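Ribosomal RNA small subunit methyltransferase E (Bacillus subtilis, PDB 1VHK) probably methylates the N3 position of a specific uridine in 16S rRNA within the assembled 30S ribosomal subunit, with S-adenosyl-L-methionine as methyl donor. Local coordinates at residues Pro112-Ala115 / Ala116-Val120; Ile137-Glu140 / Ala141-Ser145; Gly209-Thr212 / Glu213-Glu217; Ser186-Ser189 / Ala190-Ser194. One frame throughout, in Å; residues are numbered along the deposited sequence.

All four contacts are local, and all belong to the SPOUT-type methyltransferase domain. Contacts 1 and 3 meet, their centres 11 Å apart: A116 N in the turn after strand 109-113 lies 2.8 Å from E215 OE1 in helix 213-221, probably as a hydrogen bond. Contact 3 begins with the glycine pair of a Gly-rich loop that in relatives helps form the S-adenosylmethionine pocket, so the two contacts probably lie near the cofactor site. Contacts 2 and 4 both reach the second subunit, although their centres are 28 Å apart, and they mark separate places on the dimer interface. Contact 4 is about 12 Å from contact 3, measured between nearest atoms.

Contact 1 (Pro112-Ala115 / Ala116-Val120); sequences PFQA and ARSVV
A115 and S118 hold the two ends of a type I beta turn together, and most of the polar work in this stretch is done by that pair. The main-chain bond of the turn runs from S118 N to A115 O (2.6 Å). A second bond returns along the same pair, from A115 N to S118 OG at 3.1 Å. The serine hydroxyl stands opposite its own carbonyl carbon and beside its backbone N (chi1 -81°), which swings it back toward the start of the turn. One serine therefore engages both the N-H and the C=O of A115, while its OG is also hydrogen-bonded to the carbonyl of L89.

The side-chain amide of Q114 supplies the third polar link. A bend at its second torsion (chi2 60°) brings NE2 to V120 O, 2.8 Å away, in a nearly straight bond of 168° with the acceptor close to the amide plane. V120 itself is poorly ordered. Cutting Q114 back to an alanine is likely to leave the V120 carbonyl without this donor and the chain beyond the turn less firmly tied to the strand end.

Around these bonds the packing is close: S118 CB lies 3.5 Å from Q114 NE2, and A115 CB 3.4 Å from S118 OG.

The turn follows directly on strand 109-113, whose F113 shares backbone bonds with S87 and L89 and packs its ring on F159 and L162 of helix 159-165. On another side A115 rests on P207, and A116 N is bound by E215 of helix 213-221.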
loop_
_atom_site.group_PDB
_atom_site.type_symbol
_atom_site.label_atom_id
_atom_site.label_comp_id
_atom_site.label_asym_id
_atom_site.label_seq_id
_atom_site.Cartn_x
_atom_site.Cartn_y
_atom_site.Cartn_z
ATOM N N PRO A 112 6.998 -3.230 -16.493
ATOM C CA PRO A 112 5.838 -2.815 -17.270
ATOM C C PRO A 112 5.821 -3.586 -18.581
ATOM O O PRO A 112 6.907 -3.876 -19.112
ATOM C CB PRO A 112 6.069 -1.332 -17.514
ATOM C CG PRO A 112 7.239 -0.958 -16.694
ATOM C CD PRO A 112 8.082 -2.224 -16.594
ATOM N N PHE A 113 4.652 -3.906 -19.112
ATOM C CA PHE A 113 4.679 -4.675 -20.370
ATOM C C PHE A 113 3.484 -4.352 -21.214
ATOM O O PHE A 113 2.453 -3.984 -20.652
ATOM C CB PHE A 113 4.814 -6.179 -20.087
ATOM C CG PHE A 113 3.586 -6.772 -19.450
ATOM C CD1 PHE A 113 3.502 -6.928 -18.079
ATOM C CD2 PHE A 113 2.511 -7.148 -20.229
ATOM C CE1 PHE A 113 2.361 -7.446 -17.511
ATOM C CE2 PHE A 113 1.352 -7.623 -19.661
ATOM C CZ PHE A 113 1.275 -7.767 -18.286
ATOM N N GLN A 114 3.651 -4.414 -22.544
ATOM C CA GLN A 114 2.490 -4.097 -23.405
ATOM C C GLN A 114 1.459 -5.200 -23.234
ATOM O O GLN A 114 1.842 -6.383 -23.360
ATOM C CB GLN A 114 2.905 -4.059 -24.880
ATOM C CG GLN A 114 1.901 -3.375 -25.790
ATOM C CD GLN A 114 1.642 -1.931 -25.420
ATOM O OE1 GLN A 114 2.586 -1.191 -25.066
ATOM N NE2 GLN A 114 0.384 -1.482 -25.466
ATOM N N ALA A 115 0.217 -4.891 -22.958
ATOM C CA ALA A 115 -0.774 -5.987 -22.846
ATOM C C ALA A 115 -1.853 -5.845 -23.914
ATOM O O ALA A 115 -2.258 -4.734 -24.265
ATOM C CB ALA A 115 -1.338 -5.990 -21.440
ATOM N N ALA A 116 -2.467 -6.956 -24.312
ATOM C CA ALA A 116 -3.488 -6.970 -25.350
ATOM C C ALA A 116 -4.521 -5.876 -25.164
ATOM O O ALA A 116 -4.866 -5.142 -26.116
ATOM C CB ALA A 116 -4.133 -8.340 -25.436
ATOM N N ARG A 117 -5.027 -5.700 -23.935
ATOM C CA ARG A 117 -5.988 -4.648 -23.675
ATOM C C ARG A 117 -5.359 -3.332 -23.251
ATOM O O ARG A 117 -6.112 -2.410 -22.920
ATOM C CB ARG A 117 -7.043 -5.090 -22.664
ATOM C CG ARG A 117 -8.094 -6.001 -23.290
ATOM C CD ARG A 117 -8.507 -7.081 -22.318
ATOM N NE ARG A 117 -9.506 -7.977 -22.901
ATOM C CZ ARG A 117 -10.261 -8.771 -22.147
ATOM N NH1 ARG A 117 -10.123 -8.789 -20.828
ATOM N NH2 ARG A 117 -11.182 -9.522 -22.731
ATOM N N SER A 118 -4.039 -3.216 -23.229
ATOM C CA SER A 118 -3.387 -1.951 -22.915
ATOM C C SER A 118 -3.785 -0.923 -23.992
ATOM O O SER A 118 -3.351 -1.004 -25.134
ATOM C CB SER A 118 -1.876 -2.064 -22.886
ATOM O OG SER A 118 -1.377 -2.571 -21.691
ATOM N N VAL A 119 -4.581 0.046 -23.600
ATOM C CA VAL A 119 -5.105 1.080 -24.454
ATOM C C VAL A 119 -4.051 2.039 -24.978
ATOM O O VAL A 119 -4.293 2.749 -25.960
ATOM C CB VAL A 119 -6.230 1.889 -23.767
ATOM C CG1 VAL A 119 -7.059 0.986 -22.865
ATOM C CG2 VAL A 119 -5.673 3.077 -23.001
ATOM N N VAL A 120 -2.907 2.096 -24.318
ATOM C CA VAL A 120 -1.844 3.015 -24.689
ATOM C C VAL A 120 -0.717 2.328 -25.432
ATOM O O VAL A 120 -0.326 1.212 -25.103
ATOM C CB VAL A 120 -1.312 3.730 -23.428
ATOM C CG1 VAL A 120 -2.450 4.463 -22.723
ATOM C CG2 VAL A 120 -0.645 2.749 -22.476
#

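Contact 2 (Ile137-Glu140 / Ala141-Ser145)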
loop_
_atom_site.group_PDB
_atom_site.type_symbol
_atom_site.label_atom_id
_atom_site.label_comp_id
_atom_site.label_asym_id
_atom_site.label_seq_id
_atom_site.Cartn_x
_atom_site.Cartn_y
_atom_site.Cartn_z
ATOM N N ILE A 137 10.713 8.407 -9.384
ATOM C CA ILE A 137 9.610 8.202 -8.465
ATOM C C ILE A 137 9.894 7.104 -7.451
ATOM O O ILE A 137 9.518 7.229 -6.286
ATOM C CB ILE A 137 8.315 7.910 -9.243
ATOM C CG1 ILE A 137 7.868 9.242 -9.880
ATOM C CG2 ILE A 137 7.240 7.321 -8.353
ATOM C CD1 ILE A 137 7.011 9.082 -11.110
ATOM N N ALA A 138 10.616 6.081 -7.880
ATOM C CA ALA A 138 10.987 4.934 -7.101
ATOM C C ALA A 138 12.042 5.263 -6.054
ATOM O O ALA A 138 12.013 4.693 -4.969
ATOM C CB ALA A 138 11.523 3.830 -7.995
ATOM N N LYS A 139 12.968 6.133 -6.420
ATOM C CA LYS A 139 14.028 6.606 -5.560
ATOM C C LYS A 139 13.495 7.481 -4.425
ATOM O O LYS A 139 13.922 7.387 -3.284
ATOM C CB LYS A 139 14.997 7.444 -6.420
ATOM C CG LYS A 139 16.433 7.418 -5.927
ATOM C CD LYS A 139 17.175 8.703 -6.277
ATOM C CE LYS A 139 18.628 8.603 -5.830
ATOM N NZ LYS A 139 19.324 9.904 -5.962
ATOM N N GLU A 140 12.516 8.323 -4.734
ATOM C CA GLU A 140 11.935 9.217 -3.707
ATOM C C GLU A 140 11.053 8.429 -2.765
ATOM O O GLU A 140 11.142 8.482 -1.524
ATOM C CB GLU A 140 11.237 10.349 -4.426
ATOM C CG GLU A 140 10.675 11.499 -3.718
ATOM C CD GLU A 140 9.563 11.257 -2.726
ATOM O OE1 GLU A 140 8.697 10.386 -2.967
ATOM O OE2 GLU A 140 9.560 11.937 -1.654
ATOM N N ALA A 141 10.228 7.529 -3.321
ATOM C CA ALA A 141 9.397 6.655 -2.471
ATOM C C ALA A 141 10.326 5.847 -1.548
ATOM O O ALA A 141 10.073 5.618 -0.369
ATOM C CB ALA A 141 8.594 5.719 -3.350
ATOM N N ALA A 142 11.429 5.402 -2.159
ATOM C CA ALA A 142 12.436 4.645 -1.479
ATOM C C ALA A 142 13.057 5.432 -0.321
ATOM O O ALA A 142 13.309 4.849 0.729
ATOM C CB ALA A 142 13.508 4.159 -2.443
ATOM N N GLU A 143 13.286 6.720 -0.504
ATOM C CA GLU A 143 13.805 7.605 0.518
ATOM C C GLU A 143 12.794 7.834 1.636
ATOM O O GLU A 143 13.117 7.750 2.803
ATOM C CB GLU A 143 14.170 8.995 -0.068
ATOM C CG GLU A 143 15.451 8.928 -0.881
ATOM C CD GLU A 143 15.556 9.966 -1.973
ATOM O OE1 GLU A 143 16.649 10.065 -2.592
ATOM O OE2 GLU A 143 14.559 10.676 -2.228
ATOM N N GLN A 144 11.544 8.123 1.242
ATOM C CA GLN A 144 10.538 8.431 2.251
ATOM C C GLN A 144 10.077 7.225 3.029
ATOM O O GLN A 144 9.614 7.425 4.170
ATOM C CB GLN A 144 9.375 9.221 1.689
ATOM C CG GLN A 144 9.741 10.588 1.129
ATOM C CD GLN A 144 10.348 11.522 2.151
ATOM O OE1 GLN A 144 9.980 11.544 3.322
ATOM N NE2 GLN A 144 11.307 12.337 1.715
ATOM N N SER A 145 10.290 6.008 2.556
ATOM C CA SER A 145 9.794 4.838 3.252
ATOM C C SER A 145 10.862 4.083 4.006
ATOM O O SER A 145 10.570 3.034 4.595
ATOM C CB SER A 145 9.074 3.886 2.293
ATOM O OG SER A 145 9.978 3.417 1.322
#
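The closing turns of helix 131-144 bring K139 up to E143 and E140 up to Q144, one helical turn apart. Regular i to i+4 backbone bonds carry the coil, such as A141 N to I137 O (3.1 Å) and Q144 N to E140 O (2.8 Å). K139, extended throughout, passes E143 with its CD 4.0 Å from E143 OE1. NZ stays 4.3 Å from that same oxygen, too far for a salt bridge, and forms its firm one with E27 instead. E143 probably contributes a weaker electrostatic pull on the same ammonium group.

In the alpha/beta methyltransferase domain this helix follows strand 109-113, with I137 and A141 against helix 94-104 and A142 and E143 against F7 of strand 5-7, so it lies between that helix and the N-terminal mixed sheet. The helix also takes part in the dimer: E140 OE1 forms a salt bridge with R235 of the second subunit, which also packs on A141. E140 bends at its second torsion (chi2 -62°), folding the carboxylate over the following turn. There OE2 comes up against Q144 CG (3.1 Å), with Q144 NE2 farther off at 3.8 Å; the two side chains cross obliquely, their carboxylate and amide planes 15° apart. At the helix end S145 turns its hydroxyl back, and OG donates to A141 O at 2.8 Å, while S145 N reaches that oxygen by a weak bond.

Contact 3 (Gly209-Thr212 / Glu213-Glu217); sequences GGLT and EAEVE
The chain reaches T212 in extended form and then winds into helix 213-221, with V216 N bonding to T212 O at 2.8 Å as its first turn closes. T212 occupies the N-cap position and E215 the third residue of the helix, the two places that make a capping box, but only half of the box is built here. The carboxylate of E215 returns to the backbone: OE2 accepts from T212 N at 2.5 Å, a length too short to be read closely at this resolution. The reciprocal bond from the threonine hydroxyl is not made; as modelled, T212 turns its methyl CG2 to the helix.

That methyl lies 3.4 Å from E215 CG and 3.5 Å from A214 CB. The glutamate side chain, extended beyond CG, runs past CG2 and then crosses L211 at about a right angle, with OE2 3.9 Å from L211 CD2. Its other oxygen, OE1, binds A116 N in the turn after strand 109-113, so one buried carboxylate joins helix start and neighbouring loop. With a leucine in place of E215, the backbone N-H groups of both T212 and A116 would probably lose their acceptor.

Ahead of the cap, G210 takes a positive phi of 104°, at which a side chain would press against the preceding carbonyl. R117 bonds weakly to the carbonyls of G209 and G210 in this Gly-rich loop, which in relatives borders the cofactor pocket. L211 and V216, just before the N-cap and at the fourth helix residue, meet as in a hydrophobic staple, V216 CG2 4.4 Å from L211 CB.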
loop_
_atom_site.group_PDB
_atom_site.type_symbol
_atom_site.label_atom_id
_atom_site.label_comp_id
_atom_site.label_asym_id
_atom_site.label_seq_id
_atom_site.Cartn_x
_atom_site.Cartn_y
_atom_site.Cartn_z
ATOM N N GLY A 209 -8.620 -3.090 -18.921
ATOM C CA GLY A 209 -9.345 -4.141 -19.594
ATOM C C GLY A 209 -9.133 -5.486 -18.911
ATOM O O GLY A 209 -10.072 -6.286 -18.872
ATOM N N GLY A 210 -7.930 -5.780 -18.449
ATOM C CA GLY A 210 -7.669 -7.058 -17.775
ATOM C C GLY A 210 -6.924 -8.002 -18.706
ATOM O O GLY A 210 -6.911 -7.787 -19.924
ATOM N N LEU A 211 -6.249 -9.005 -18.152
ATOM C CA LEU A 211 -5.540 -9.955 -19.024
ATOM C C LEU A 211 -6.562 -10.664 -19.913
ATOM O O LEU A 211 -7.771 -10.579 -19.683
ATOM C CB LEU A 211 -4.700 -10.941 -18.251
ATOM C CG LEU A 211 -3.473 -10.381 -17.511
ATOM C CD1 LEU A 211 -3.114 -11.268 -16.335
ATOM C CD2 LEU A 211 -2.302 -10.243 -18.473
ATOM N N THR A 212 -6.067 -11.295 -20.963
ATOM C CA THR A 212 -6.969 -11.976 -21.914
ATOM C C THR A 212 -6.944 -13.469 -21.730
ATOM O O THR A 212 -5.911 -14.015 -21.286
ATOM C CB THR A 212 -6.530 -11.542 -23.328
ATOM O OG1 THR A 212 -7.681 -11.167 -24.080
ATOM C CG2 THR A 212 -5.722 -12.586 -24.053
ATOM N N GLU A 213 -7.976 -14.195 -22.132
ATOM C CA GLU A 213 -7.974 -15.661 -22.030
ATOM C C GLU A 213 -6.713 -16.237 -22.679
ATOM O O GLU A 213 -6.025 -17.083 -22.102
ATOM C CB GLU A 213 -9.202 -16.274 -22.678
ATOM C CG GLU A 213 -10.539 -15.814 -22.143
ATOM C CD GLU A 213 -11.722 -16.588 -22.687
ATOM O OE1 GLU A 213 -11.517 -17.632 -23.348
ATOM O OE2 GLU A 213 -12.880 -16.164 -22.452
ATOM N N ALA A 214 -6.394 -15.740 -23.870
ATOM C CA ALA A 214 -5.203 -16.167 -24.585
ATOM C C ALA A 214 -3.958 -15.979 -23.726
ATOM O O ALA A 214 -3.252 -16.958 -23.466
ATOM C CB ALA A 214 -5.078 -15.452 -25.910
ATOM N N GLU A 215 -3.764 -14.781 -23.217
ATOM C CA GLU A 215 -2.678 -14.382 -22.349
ATOM C C GLU A 215 -2.542 -15.257 -21.110
ATOM O O GLU A 215 -1.433 -15.681 -20.758
ATOM C CB GLU A 215 -2.869 -12.905 -21.922
ATOM C CG GLU A 215 -2.534 -11.911 -23.020
ATOM C CD GLU A 215 -2.977 -10.496 -22.694
ATOM O OE1 GLU A 215 -2.314 -9.530 -23.131
ATOM O OE2 GLU A 215 -4.011 -10.387 -21.999
ATOM N N VAL A 216 -3.669 -15.541 -20.440
ATOM C CA VAL A 216 -3.605 -16.408 -19.256
ATOM C C VAL A 216 -3.023 -17.758 -19.659
ATOM O O VAL A 216 -2.026 -18.221 -19.101
ATOM C CB VAL A 216 -4.939 -16.589 -18.544
ATOM C CG1 VAL A 216 -4.783 -17.504 -17.324
ATOM C CG2 VAL A 216 -5.520 -15.252 -18.107
ATOM N N GLU A 217 -3.599 -18.342 -20.708
ATOM C CA GLU A 217 -3.092 -19.578 -21.275
ATOM C C GLU A 217 -1.589 -19.579 -21.472
ATOM O O GLU A 217 -0.940 -20.551 -21.062
ATOM C CB GLU A 217 -3.807 -19.883 -22.593
ATOM C CG GLU A 217 -5.151 -20.567 -22.408
ATOM C CD GLU A 217 -5.604 -21.301 -23.654
ATOM O OE1 GLU A 217 -5.041 -22.378 -23.948
ATOM O OE2 GLU A 217 -6.525 -20.811 -24.357
#

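Contact 4 (Ser186-Ser189 / Ala190-Ser194)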
loop_
_atom_site.group_PDB
_atom_site.type_symbol
_atom_site.label_atom_id
_atom_site.label_comp_id
_atom_site.label_asym_id
_atom_site.label_seq_id
_atom_site.Cartn_x
_atom_site.Cartn_y
_atom_site.Cartn_z
ATOM N N SER A 186 -7.191 -19.971 -4.967
ATOM C CA SER A 186 -6.772 -19.497 -3.632
ATOM C C SER A 186 -5.402 -20.030 -3.269
ATOM O O SER A 186 -4.929 -20.268 -2.168
ATOM C CB SER A 186 -7.900 -19.698 -2.651
ATOM O OG SER A 186 -9.066 -18.989 -3.150
ATOM N N ALA A 187 -4.602 -20.096 -4.364
ATOM C CA ALA A 187 -3.235 -20.514 -4.333
ATOM C C ALA A 187 -2.339 -19.507 -3.594
ATOM O O ALA A 187 -1.309 -19.920 -3.069
ATOM C CB ALA A 187 -2.717 -20.651 -5.778
ATOM N N PHE A 188 -2.738 -18.240 -3.615
ATOM C CA PHE A 188 -1.979 -17.155 -3.078
ATOM C C PHE A 188 -1.451 -17.335 -1.699
ATOM O O PHE A 188 -0.209 -17.274 -1.540
ATOM C CB PHE A 188 -2.647 -15.788 -3.281
ATOM C CG PHE A 188 -1.760 -14.594 -3.101
ATOM C CD1 PHE A 188 -0.893 -14.183 -4.096
ATOM C CD2 PHE A 188 -1.801 -13.851 -1.923
ATOM C CE1 PHE A 188 -0.091 -13.056 -3.944
ATOM C CE2 PHE A 188 -1.034 -12.718 -1.777
ATOM C CZ PHE A 188 -0.162 -12.323 -2.771
ATOM N N SER A 189 -2.250 -17.528 -0.653
ATOM C CA SER A 189 -1.619 -17.694 0.677
ATOM C C SER A 189 -0.703 -18.905 0.713
ATOM O O SER A 189 0.333 -18.847 1.393
ATOM C CB SER A 189 -2.596 -17.754 1.827
ATOM O OG SER A 189 -3.666 -18.618 1.476
ATOM N N ALA A 190 -1.014 -19.966 -0.027
ATOM C CA ALA A 190 -0.160 -21.147 -0.038
ATOM C C ALA A 190 1.188 -20.820 -0.642
ATOM O O ALA A 190 2.224 -21.148 -0.056
ATOM C CB ALA A 190 -0.808 -22.300 -0.802
ATOM N N ILE A 191 1.186 -20.231 -1.855
ATOM C CA ILE A 191 2.494 -20.002 -2.466
ATOM C C ILE A 191 3.293 -19.039 -1.612
ATOM O O ILE A 191 4.408 -19.305 -1.169
ATOM C CB ILE A 191 2.452 -19.668 -3.937
ATOM C CG1 ILE A 191 2.712 -18.185 -4.229
ATOM C CG2 ILE A 191 1.186 -20.129 -4.636
ATOM C CD1 ILE A 191 4.195 -17.867 -4.305
ATOM N N VAL A 192 2.673 -17.916 -1.210
ATOM C CA VAL A 192 3.416 -16.935 -0.426
ATOM C C VAL A 192 3.913 -17.518 0.868
ATOM O O VAL A 192 5.095 -17.311 1.210
ATOM C CB VAL A 192 2.618 -15.639 -0.240
ATOM C CG1 VAL A 192 3.245 -14.744 0.817
ATOM C CG2 VAL A 192 2.527 -14.906 -1.569
ATOM N N SER A 193 3.134 -18.338 1.564
ATOM C CA SER A 193 3.616 -18.894 2.830
ATOM C C SER A 193 4.615 -20.018 2.650
ATOM O O SER A 193 5.358 -20.343 3.602
ATOM C CB SER A 193 2.498 -19.207 3.788
ATOM O OG SER A 193 1.499 -20.032 3.228
ATOM N N SER A 194 4.791 -20.544 1.442
ATOM C CA SER A 194 5.780 -21.572 1.184
ATOM C C SER A 194 7.080 -21.051 0.594
ATOM O O SER A 194 7.941 -21.863 0.199
ATOM C CB SER A 194 5.174 -22.624 0.235
ATOM O OG SER A 194 5.374 -22.244 -1.130
#
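V192 meets F188 one helical turn back, and its side chain can be followed atom by atom. CB stands 3.5 Å from F188 O, the carbonyl that also accepts V192 N. From there CG2, set beside the backbone N of its own residue by a chi1 of 167°, passes the same oxygen and ends over the aromatic ring. It sits 4.0 Å from the F188 centroid and 15° off the ring normal, a CH-pi contact displaced toward the rim, where CZ is the nearest ring atom at 3.9 Å. The phenylalanine and valine side chains thus run side by side in the same direction, and both meet I247 of helix 239-253.

Around the helix the same spacing recurs. A187 CB touches I191 CG2 at 4.1 Å on the side that faces strands 171-175 and 225-227. S193 takes a more polar course: its OG folds back to donate to S189 O, which also accepts S193 N at 2.9 Å, so one carbonyl holds both donors of a single serine. S189 OG in turn bonds to L253 O of the second subunit, where F188 packs on L253 as well.

The i to i+4 apolar pairs and the serine bonding back to the carbonyl four residues earlier are common helical arrangements; here helix 187-193 packs against strands 171-175 and 225-227 of the parallel sheet and against helix 239-253, at the dimer interface of the SPOUT domain.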